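Local coordinates for archaemetzincin (Archaeoglobus fulgidus, PDB 3ZVS), which is probably a zinc-dependent metalloprotease of the metzincin type, with one catalytic and one apparently structural zinc ion and an unknown natural substrate, at residues N20-I25 / K113-E118; A90-S95 / G120-L125. All coordinates share one frame; numbering follows the deposited sequence.

Contact 1: N20-I25 / K113-E118; sequences NSLPKI and KEAVHE. With ZN (zinc ion), chain D.
Leu22 and Ile25 on helix 12-26 meet Ala115 and Val116 on helix 104-122 in an apolar helix-to-helix contact behind the catalytic zinc site. The short segment axes come no nearer than 10.8 Å and cross at -46°, and side-chain methyls alone meet, burying a modest 140 Å². The methyl CG2 of Val116 takes both partners: Ile25 CD1 lies 3.7 Å from Val116 CG2, and Leu22 CD2 lies 3.9 Å from the same Val116 CG2. Val116 CG2 points to helix 12-26 because it stands anti to its own carbonyl carbon, with CG1 anti to the backbone N (chi1 170°). Leu22 and Val116 slide past each other in opposite directions; the Leu22 CD2 branch, not the CD1 that continues the chain (chi2 178°), does the touching and comes to 4.4 Å from Ala115 CB. Beyond the two segments, Val112 and Ile119 of helix 104-122 extend the apolar seam, and Phe26 adds to the cover over Val116. Segment 113-118 also carries the first part of the HExxH zinc-binding sequence: on a different side of this helical turn His117 NE2 binds the catalytic zinc ion at 2.1 Å, its ND1 held by Val133 O, and Glu118 is the inferred proton acceptor. The contact thus rests on dispersion and the exclusion of water, giving the zinc-binding helix an apolar face toward helix 12-26.

Contact 2: A90-S95 / G120-L125; sequences ARAVLS and GHVLGL. With ZN (zinc ion), chain D.
Ala90 and Val122 make the nearest backbone approach, 6.0 Å between their CA atoms, where the start of strand 91-95 passes the last turn of helix 104-122. Val122 carries the contact as a single two-pronged side chain. Its CG1, anti to the backbone N, lies against the peptide carbonyl of Ala90, 3.6 Å from Ala90 C. The other methyl, CG2, spans the next residues: it is 3.6 Å from Arg91 O and equally close to Ala92 CB, which points at the helix. The Arg91 side chain leaves in another direction, where Glu86 pairs with its guanidinium group. Just after Val122 the helix closes in a Schellman motif: Gly124 N bonds to His121 O at 2.9 Å, and the positive phi of Gly124 (106°) then turns the chain so that Leu125 N reaches Gly120 O at 3.0 Å. This brings Leu125 O to His121 ND1 at 2.8 Å; the carbonyl points almost straight at the donor, but the bond is bent at the hydrogen (144°) and the acceptor lies 24° out of the imidazole plane. His121 NE2 binds the catalytic zinc ion, completed on the protein side by His117 and His127. By accepting a hydrogen bond from ND1-H, Leu125 O favours the tautomer that leaves NE2 for the metal and probably makes it a better ligand, while the strand meets the helix end through Val122 by van der Waals contact alone.

Both contacts use helix 104-122, at successive turns and against different partners: contact 1 meets helix 12-26, contact 2 the sheet strand 91-95. Contact 1 is the more buried, with three of its four touching residues inside the protein, and is purely methyl to methyl; contact 2 is partly buried and sets methyls against backbone carbonyls as well. Their centres lie 11 Å apart, and they touch directly where Glu114 CB packs 3.5 Å from Leu94 CD1 and Glu118 CB 4.0 Å from Ala92 CB. Each segment of the helix supplies one histidine to the same catalytic zinc ion, and Glu118, the inferred proton acceptor, sits between them in the HExxH sequence.

Contact 1: N20-I25 / K113-E118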
ATOM      1  N   ASN A  20      -6.066   8.357   9.523  1.00 11.38           N
ATOM      2  CA  ASN A  20      -5.630   8.851  10.823  1.00 15.13           C
ATOM      3  C   ASN A  20      -4.111   8.842  11.011  1.00 16.54           C
ATOM      4  O   ASN A  20      -3.593   9.595  11.831  1.00 18.88           O
ATOM      5  CB  ASN A  20      -6.236   8.000  11.938  1.00 16.47           C
ATOM      6  CG  ASN A  20      -7.728   8.173  12.069  1.00 28.91           C
ATOM      7  OD1 ASN A  20      -8.288   9.169  11.627  1.00 26.41           O
ATOM      8  ND2 ASN A  20      -8.382   7.188  12.678  1.00 31.78           N
ATOM      9  N   SER A  21      -3.395   8.005  10.272  1.00 14.00           N
ATOM     10  CA  SER A  21      -1.950   7.821  10.462  0.52 12.98           C
ATOM     11  C   SER A  21      -1.100   8.532   9.419  1.00 16.64           C
ATOM     12  O   SER A  21      -0.032   9.083   9.738  1.00 17.56           O
ATOM     13  CB  SER A  21      -1.597   6.341  10.433  0.52 15.35           C
ATOM     14  OG  SER A  21      -2.351   5.619  11.371  0.52 18.44           O
ATOM     15  N   LEU A  22      -1.537   8.519   8.165  1.00 14.16           N
ATOM     16  CA  LEU A  22      -0.723   9.052   7.082  1.00 14.30           C
ATOM     17  C   LEU A  22      -0.450  10.563   7.067  1.00 15.87           C
ATOM     18  O   LEU A  22       0.625  10.985   6.614  1.00 16.55           O
ATOM     19  CB  LEU A  22      -1.276   8.614   5.734  1.00 12.76           C
ATOM     20  CG  LEU A  22      -1.334   7.121   5.387  1.00 14.30           C
ATOM     21  CD1 LEU A  22      -1.965   6.937   4.014  1.00 14.03           C
ATOM     22  CD2 LEU A  22       0.034   6.440   5.427  1.00 16.34           C
ATOM     23  N   PRO A  23      -1.396  11.389   7.525  1.00 15.95           N
ATOM     24  CA  PRO A  23      -1.103  12.835   7.501  1.00 17.81           C
ATOM     25  C   PRO A  23       0.174  13.206   8.243  1.00 18.70           C
ATOM     26  O   PRO A  23       0.990  13.945   7.704  1.00 21.06           O
ATOM     27  CB  PRO A  23      -2.331  13.441   8.187  1.00 18.96           C
ATOM     28  CG  PRO A  23      -3.436  12.459   7.889  1.00 16.96           C
ATOM     29  CD  PRO A  23      -2.775  11.113   7.967  1.00 17.03           C
ATOM     30  N   LYS A  24       0.354  12.667   9.438  1.00 16.45           N
ATOM     31  CA  LYS A  24       1.527  13.003  10.235  1.00 17.44           C
ATOM     32  C   LYS A  24       2.797  12.440   9.600  1.00 26.04           C
ATOM     33  O   LYS A  24       3.827  13.104   9.593  1.00 25.16           O
ATOM     34  CB  LYS A  24       1.341  12.461  11.650  1.00 22.16           C
ATOM     35  CG  LYS A  24       2.508  12.726  12.566  1.00 34.91           C
ATOM     36  CD  LYS A  24       2.340  11.972  13.862  1.00 42.27           C
ATOM     37  CE  LYS A  24       3.594  12.080  14.717  1.00 57.25           C
ATOM     38  NZ  LYS A  24       3.390  11.458  16.050  1.00 67.36           N
ATOM     39  N   ILE A  25       2.728  11.222   9.062  1.00 17.32           N
ATOM     40  CA  ILE A  25       3.904  10.583   8.478  1.00 16.36           C
ATOM     41  C   ILE A  25       4.433  11.324   7.258  1.00 17.64           C
ATOM     42  O   ILE A  25       5.648  11.441   7.062  1.00 18.18           O
ATOM     43  CB  ILE A  25       3.574   9.106   8.120  1.00 14.84           C
ATOM     44  CG1 ILE A  25       3.298   8.363   9.418  1.00 15.61           C
ATOM     45  CG2 ILE A  25       4.724   8.458   7.368  1.00 15.08           C
ATOM     46  CD1 ILE A  25       2.816   6.936   9.197  1.00 19.10           C
ATOM     47  N   LYS A 113       2.556   0.240   7.975  1.00  9.79           N
ATOM     48  CA  LYS A 113       3.886   0.008   7.387  1.00 10.05           C
ATOM     49  C   LYS A 113       3.806  -0.177   5.880  1.00 10.26           C
ATOM     50  O   LYS A 113       4.561   0.422   5.129  1.00 10.93           O
ATOM     51  CB  LYS A 113       4.560  -1.232   7.991  1.00 11.18           C
ATOM     52  CG  LYS A 113       5.091  -1.073   9.392  1.00 12.16           C
ATOM     53  CD  LYS A 113       5.687  -2.373   9.876  1.00 12.79           C
ATOM     54  CE  LYS A 113       6.277  -2.192  11.277  1.00 13.92           C
ATOM     55  NZ  LYS A 113       6.694  -3.513  11.772  1.00 13.71           N
ATOM     56  N   GLU A 114       2.889  -1.029   5.450  1.00  9.38           N
ATOM     57  CA  GLU A 114       2.849  -1.383   4.050  1.00 10.10           C
ATOM     58  C   GLU A 114       2.263  -0.264   3.188  1.00  9.26           C
ATOM     59  O   GLU A 114       2.674  -0.072   2.035  1.00  9.79           O
ATOM     60  CB  GLU A 114       2.124  -2.720   3.881  1.00 10.12           C
ATOM     61  CG  GLU A 114       2.887  -3.869   4.562  1.00 11.67           C
ATOM     62  CD  GLU A 114       4.244  -4.063   3.980  1.00 13.47           C
ATOM     63  OE1 GLU A 114       4.311  -4.760   2.959  1.00 12.99           O
ATOM     64  OE2 GLU A 114       5.242  -3.499   4.467  1.00 13.12           O
ATOM     65  N   ALA A 115       1.323   0.511   3.731  1.00  9.43           N
ATOM     66  CA  ALA A 115       0.866   1.714   3.027  1.00  9.81           C
ATOM     67  C   ALA A 115       1.988   2.745   2.863  1.00 10.39           C
ATOM     68  O   ALA A 115       2.172   3.301   1.793  1.00 10.12           O
ATOM     69  CB  ALA A 115      -0.324   2.362   3.770  1.00  8.65           C
ATOM     70  N   VAL A 116       2.727   2.999   3.936  1.00  9.42           N
ATOM     71  CA  VAL A 116       3.842   3.919   3.905  1.00  9.49           C
ATOM     72  C   VAL A 116       4.870   3.470   2.876  1.00  8.99           C
ATOM     73  O   VAL A 116       5.386   4.284   2.104  1.00  9.89           O
ATOM     74  CB  VAL A 116       4.441   4.039   5.298  1.00  7.95           C
ATOM     75  CG1 VAL A 116       5.773   4.808   5.271  1.00 10.66           C
ATOM     76  CG2 VAL A 116       3.474   4.792   6.229  1.00 10.94           C
ATOM     77  N   HIS A 117       5.150   2.170   2.846  1.00  9.30           N
ATOM     78  CA  HIS A 117       6.084   1.587   1.867  1.00 10.43           C
ATOM     79  C   HIS A 117       5.658   1.915   0.425  1.00 10.07           C
ATOM     80  O   HIS A 117       6.429   2.359  -0.407  1.00  9.57           O
ATOM     81  CB  HIS A 117       6.136   0.079   2.094  1.00 10.32           C
ATOM     82  CG  HIS A 117       7.066  -0.637   1.177  1.00  9.69           C
ATOM     83  ND1 HIS A 117       8.373  -0.928   1.523  1.00  8.95           N
ATOM     84  CD2 HIS A 117       6.904  -1.104  -0.091  1.00 10.64           C
ATOM     85  CE1 HIS A 117       8.959  -1.572   0.521  1.00  8.37           C
ATOM     86  NE2 HIS A 117       8.085  -1.696  -0.467  1.00 10.68           N
ATOM     87  N   GLU A 118       4.389   1.655   0.119  1.00  9.48           N
ATOM     88  CA  GLU A 118       3.900   1.908  -1.229  1.00  8.67           C
ATOM     89  C   GLU A 118       3.983   3.391  -1.591  1.00 10.76           C
ATOM     90  O   GLU A 118       4.373   3.763  -2.683  1.00 11.02           O
ATOM     91  CB  GLU A 118       2.451   1.406  -1.373  1.00 10.41           C
ATOM     92  CG  GLU A 118       2.318  -0.106  -1.324  1.00 10.95           C
ATOM     93  CD  GLU A 118       3.247  -0.823  -2.261  1.00 10.89           C
ATOM     94  OE1 GLU A 118       3.408  -0.376  -3.429  1.00 12.00           O
ATOM     95  OE2 GLU A 118       3.849  -1.830  -1.858  1.00 12.43           O
TER
HETATM   96 ZN    ZN D1159       8.453  -2.214  -2.442  1.00 10.42          ZN

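Contact 2: A90-S95 / G120-L125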
ATOM      1  N   ALA A  90       2.369   8.454  -9.879  1.00 14.17           N
ATOM      2  CA  ALA A  90       1.217   9.003  -9.191  1.00 15.38           C
ATOM      3  C   ALA A  90       0.454   8.009  -8.339  1.00 12.81           C
ATOM      4  O   ALA A  90      -0.195   8.416  -7.368  1.00 15.10           O
ATOM      5  CB  ALA A  90       0.288   9.623 -10.190  1.00 17.42           C
ATOM      6  N   ARG A  91       0.523   6.731  -8.708  1.00 12.85           N
ATOM      7  CA  ARG A  91      -0.417   5.725  -8.198  1.00 12.64           C
ATOM      8  C   ARG A  91       0.269   4.527  -7.549  1.00 12.23           C
ATOM      9  O   ARG A  91       1.355   4.110  -7.963  1.00 13.14           O
ATOM     10  CB  ARG A  91      -1.270   5.181  -9.361  1.00 15.37           C
ATOM     11  CG  ARG A  91      -2.153   6.221  -9.990  1.00 16.99           C
ATOM     12  CD  ARG A  91      -2.808   5.677 -11.238  1.00 16.22           C
ATOM     13  NE  ARG A  91      -1.882   5.611 -12.351  1.00 18.57           N
ATOM     14  CZ  ARG A  91      -2.258   5.518 -13.623  1.00 24.75           C
ATOM     15  NH1 ARG A  91      -3.541   5.497 -13.919  1.00 22.18           N
ATOM     16  NH2 ARG A  91      -1.347   5.447 -14.591  1.00 31.71           N
ATOM     17  N   ALA A  92      -0.378   3.955  -6.532  1.00 11.67           N
ATOM     18  CA  ALA A  92       0.017   2.672  -5.969  1.00 10.04           C
ATOM     19  C   ALA A  92      -1.204   1.935  -5.501  1.00  8.12           C
ATOM     20  O   ALA A  92      -2.290   2.542  -5.366  1.00 10.62           O
ATOM     21  CB  ALA A  92       0.991   2.856  -4.805  1.00 13.17           C
ATOM     22  N   VAL A  93      -1.038   0.648  -5.258  1.00 10.14           N
ATOM     23  CA  VAL A  93      -2.043  -0.191  -4.661  1.00 11.08           C
ATOM     24  C   VAL A  93      -1.407  -0.990  -3.531  1.00  9.32           C
ATOM     25  O   VAL A  93      -0.265  -1.429  -3.604  1.00  9.91           O
ATOM     26  CB  VAL A  93      -2.731  -1.097  -5.707  1.00 12.39           C
ATOM     27  CG1 VAL A  93      -1.754  -2.023  -6.335  1.00 16.57           C
ATOM     28  CG2 VAL A  93      -3.873  -1.894  -5.073  1.00 14.99           C
ATOM     29  N   LEU A  94      -2.160  -1.116  -2.454  1.00  9.59           N
ATOM     30  CA  LEU A  94      -1.835  -1.942  -1.300  1.00  8.97           C
ATOM     31  C   LEU A  94      -2.941  -2.988  -1.109  1.00  8.46           C
ATOM     32  O   LEU A  94      -4.123  -2.640  -1.133  1.00  9.40           O
ATOM     33  CB  LEU A  94      -1.798  -1.064  -0.051  1.00  9.09           C
ATOM     34  CG  LEU A  94      -1.760  -1.808   1.283  1.00 11.13           C
ATOM     35  CD1 LEU A  94      -0.476  -2.599   1.507  1.00 10.32           C
ATOM     36  CD2 LEU A  94      -1.967  -0.814   2.438  1.00 10.62           C
ATOM     37  N   SER A  95      -2.583  -4.227  -0.856  1.00  8.95           N
ATOM     38  CA  SER A  95      -3.531  -5.223  -0.373  1.00  7.60           C
ATOM     39  C   SER A  95      -3.209  -5.572   1.067  1.00  9.08           C
ATOM     40  O   SER A  95      -2.039  -5.814   1.422  1.00  9.86           O
ATOM     41  CB  SER A  95      -3.462  -6.502  -1.153  1.00  8.58           C
ATOM     42  OG  SER A  95      -4.224  -7.496  -0.502  1.00  9.30           O
ATOM     43  N   GLY A 120       5.969   5.585  -0.344  1.00 11.24           N
ATOM     44  CA  GLY A 120       7.374   5.907  -0.516  1.00 11.38           C
ATOM     45  C   GLY A 120       7.835   5.631  -1.933  1.00 11.29           C
ATOM     46  O   GLY A 120       8.600   6.427  -2.484  1.00 12.26           O
ATOM     47  N   HIS A 121       7.423   4.510  -2.514  1.00 10.64           N
ATOM     48  CA  HIS A 121       7.742   4.261  -3.921  1.00 10.58           C
ATOM     49  C   HIS A 121       7.169   5.322  -4.852  1.00 13.18           C
ATOM     50  O   HIS A 121       7.851   5.764  -5.774  1.00 12.93           O
ATOM     51  CB  HIS A 121       7.186   2.932  -4.402  1.00  9.93           C
ATOM     52  CG  HIS A 121       7.916   1.700  -3.936  1.00  8.80           C
ATOM     53  ND1 HIS A 121       9.283   1.530  -4.023  1.00 10.28           N
ATOM     54  CD2 HIS A 121       7.427   0.528  -3.471  1.00  9.37           C
ATOM     55  CE1 HIS A 121       9.594   0.299  -3.625  1.00 10.25           C
ATOM     56  NE2 HIS A 121       8.483  -0.318  -3.266  1.00 10.16           N
ATOM     57  N   VAL A 122       5.924   5.761  -4.620  1.00 11.57           N
ATOM     58  CA  VAL A 122       5.350   6.794  -5.483  1.00 12.81           C
ATOM     59  C   VAL A 122       6.193   8.078  -5.401  1.00 13.37           C
ATOM     60  O   VAL A 122       6.350   8.784  -6.405  1.00 14.96           O
ATOM     61  CB  VAL A 122       3.861   7.089  -5.158  1.00 13.10           C
ATOM     62  CG1 VAL A 122       3.313   8.131  -6.133  1.00 15.88           C
ATOM     63  CG2 VAL A 122       3.041   5.816  -5.243  1.00 14.14           C
ATOM     64  N   LEU A 123       6.755   8.329  -4.232  1.00 12.35           N
ATOM     65  CA  LEU A 123       7.599   9.502  -4.001  1.00 13.80           C
ATOM     66  C   LEU A 123       9.017   9.327  -4.503  1.00 16.90           C
ATOM     67  O   LEU A 123       9.848  10.207  -4.296  1.00 21.74           O
ATOM     68  CB  LEU A 123       7.656   9.873  -2.519  1.00 14.99           C
ATOM     69  CG  LEU A 123       6.308  10.183  -1.904  1.00 15.97           C
ATOM     70  CD1 LEU A 123       6.456  10.478  -0.424  1.00 18.94           C
ATOM     71  CD2 LEU A 123       5.615  11.312  -2.653  1.00 19.04           C
ATOM     72  N   GLY A 124       9.319   8.187  -5.095  1.00 13.71           N
ATOM     73  CA  GLY A 124      10.553   7.991  -5.833  1.00 14.95           C
ATOM     74  C   GLY A 124      11.566   7.133  -5.117  1.00 14.79           C
ATOM     75  O   GLY A 124      12.680   6.955  -5.627  1.00 17.25           O
ATOM     76  N   LEU A 125      11.199   6.570  -3.969  1.00 12.24           N
ATOM     77  CA  LEU A 125      12.103   5.718  -3.210  1.00 11.34           C
ATOM     78  C   LEU A 125      12.102   4.274  -3.690  1.00 12.95           C
ATOM     79  O   LEU A 125      11.061   3.626  -3.787  1.00 13.09           O
ATOM     80  CB  LEU A 125      11.774   5.731  -1.711  1.00 12.34           C
ATOM     81  CG  LEU A 125      11.820   7.097  -1.044  1.00 11.44           C
ATOM     82  CD1 LEU A 125      11.338   7.027   0.380  1.00 13.92           C
ATOM     83  CD2 LEU A 125      13.248   7.613  -1.045  1.00 15.30           C
TER
HETATM   84 ZN    ZN D1159       8.453  -2.214  -2.442  1.00 10.42          ZN